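Local coordinates for chemotaxis transducer (Pseudomonas aeruginosa, PDB 6GCV), which senses nitrate for chemotaxis, binding it directly through its PilJ-type ligand-binding domain, at residues Glu81-Ala84 / Gln85-Lys88. Sequence-based numbering, arbitrary orientation.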
loop_
_atom_site.group_PDB
_atom_site.type_symbol
_atom_site.label_atom_id
_atom_site.label_comp_id
_atom_site.label_asym_id
_atom_site.label_seq_id
_atom_site.Cartn_x
_atom_site.Cartn_y
_atom_site.Cartn_z
ATOM N N GLU A 81 -21.972 -0.063 -10.050
ATOM C CA GLU A 81 -21.194 0.925 -9.302
ATOM C C GLU A 81 -19.744 0.493 -9.135
ATOM O O GLU A 81 -18.843 1.354 -9.083
ATOM C CB GLU A 81 -21.834 1.269 -7.943
ATOM C CG GLU A 81 -21.678 0.272 -6.803
ATOM C CD GLU A 81 -22.592 -0.950 -6.863
ATOM O OE1 GLU A 81 -23.417 -1.062 -7.808
ATOM O OE2 GLU A 81 -22.476 -1.812 -5.940
ATOM N N ILE A 82 -19.503 -0.823 -9.053
ATOM C CA ILE A 82 -18.143 -1.332 -8.885
ATOM C C ILE A 82 -17.427 -1.237 -10.230
ATOM O O ILE A 82 -16.321 -0.736 -10.297
ATOM C CB ILE A 82 -18.119 -2.764 -8.325
ATOM C CG1 ILE A 82 -18.725 -2.787 -6.902
ATOM C CG2 ILE A 82 -16.683 -3.272 -8.260
ATOM C CD1 ILE A 82 -18.867 -4.187 -6.306
ATOM N N ALA A 83 -18.075 -1.662 -11.300
ATOM C CA ALA A 83 -17.514 -1.516 -12.649
ATOM C C ALA A 83 -17.214 -0.058 -12.960
ATOM O O ALA A 83 -16.167 0.238 -13.504
ATOM C CB ALA A 83 -18.465 -2.113 -13.692
ATOM N N ALA A 84 -18.103 0.857 -12.594
ATOM C CA ALA A 84 -17.889 2.292 -12.835
ATOM C C ALA A 84 -16.676 2.800 -12.062
ATOM O O ALA A 84 -15.894 3.583 -12.598
ATOM C CB ALA A 84 -19.129 3.105 -12.482
ATOM N N GLN A 85 -16.510 2.360 -10.815
ATOM C CA GLN A 85 -15.339 2.756 -10.039
ATOM C C GLN A 85 -14.047 2.178 -10.622
ATOM O O GLN A 85 -13.021 2.875 -10.626
ATOM C CB GLN A 85 -15.499 2.413 -8.573
ATOM C CG GLN A 85 -14.371 2.929 -7.663
ATOM C CD GLN A 85 -14.268 4.451 -7.605
ATOM O OE1 GLN A 85 -15.182 5.171 -8.007
ATOM N NE2 GLN A 85 -13.122 4.956 -7.133
ATOM N N ARG A 86 -14.077 0.947 -11.132
ATOM C CA ARG A 86 -12.885 0.400 -11.813
ATOM C C ARG A 86 -12.543 1.266 -13.015
ATOM O O ARG A 86 -11.365 1.507 -13.273
ATOM C CB ARG A 86 -13.059 -1.056 -12.264
ATOM C CG ARG A 86 -13.131 -2.044 -11.123
ATOM C CD ARG A 86 -12.936 -3.494 -11.602
ATOM N NE ARG A 86 -13.999 -3.919 -12.531
ATOM C CZ ARG A 86 -15.100 -4.560 -12.185
ATOM N NH1 ARG A 86 -15.319 -4.920 -10.926
ATOM N NH2 ARG A 86 -16.020 -4.856 -13.112
ATOM N N GLN A 87 -13.545 1.742 -13.756
ATOM C CA GLN A 87 -13.249 2.593 -14.907
ATOM C C GLN A 87 -12.713 3.956 -14.504
ATOM O O GLN A 87 -11.822 4.471 -15.136
ATOM C CB GLN A 87 -14.445 2.752 -15.858
ATOM C CG GLN A 87 -14.047 3.583 -17.097
ATOM C CD GLN A 87 -12.716 3.129 -17.743
ATOM O OE1 GLN A 87 -11.737 3.925 -17.931
ATOM N NE2 GLN A 87 -12.642 1.827 -18.037
ATOM N N LYS A 88 -13.233 4.527 -13.427
ATOM C CA LYS A 88 -12.728 5.803 -12.912
ATOM C C LYS A 88 -11.272 5.652 -12.494
ATOM O O LYS A 88 -10.444 6.465 -12.843
ATOM C CB LYS A 88 -13.583 6.266 -11.730
ATOM C CG LYS A 88 -13.224 7.628 -11.198
ATOM C CD LYS A 88 -14.119 8.043 -10.044
ATOM C CE LYS A 88 -13.697 9.396 -9.510
ATOM N NZ LYS A 88 -14.668 9.864 -8.515
#
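Glu-81 to Ala-84 and Gln-85 to Lys-88 form two successive turns near the start of helix 80-103, joined by four i to i+4 hydrogen bonds, from Gln-85 N to Glu-81 O (3.1 Å) through to Lys-88 N to Ala-84 O (2.9 Å). Ile-82 O and Arg-86 N make the straightest of them, with an N-H...O angle of 161°.

Among the side chains, Arg-86 does most of the touching, because it doubles back along the helix. With CG beside its own backbone N (chi1 -69°) and a further bend at chi3, the chain runs back toward the preceding turn. Its CG lies against Ile-82 O, and the guanidinium places one face over Ala-83 CA, which sits 3.7 Å above the plane and toward the rim. NH1 reaches Ile-82 CG2 at 3.4 Å, while NH2 meets Ala-83 CB at 3.7 Å. The apolar, branched chain of Ile-82 suits its buried position. The small methyl of Ala-83 suits its place too, since it lets the flat group lie close to the backbone. Beyond these turns the guanidinium is held by a salt bridge from NE to Asp-66 and a hydrogen bond from NH1 to Met-77 O.

Gln-85 is buried, and its bent chain leads to helix 112-137, where NE2 hydrogen-bonds to Glu-125 OE1 and the side chain packs on Leu-129 and Leu-132; its amide can give an N-H to the carboxylate while probably bringing no charge into a buried place. Lys-88 is exposed, as suits a long charged chain, and its extended side chain makes a long, weak ion pair with Glu-125. The whole shows the regular i to i+4 hydrogen bonding of an alpha helix, within the four-helix PilJ-type sensor domain.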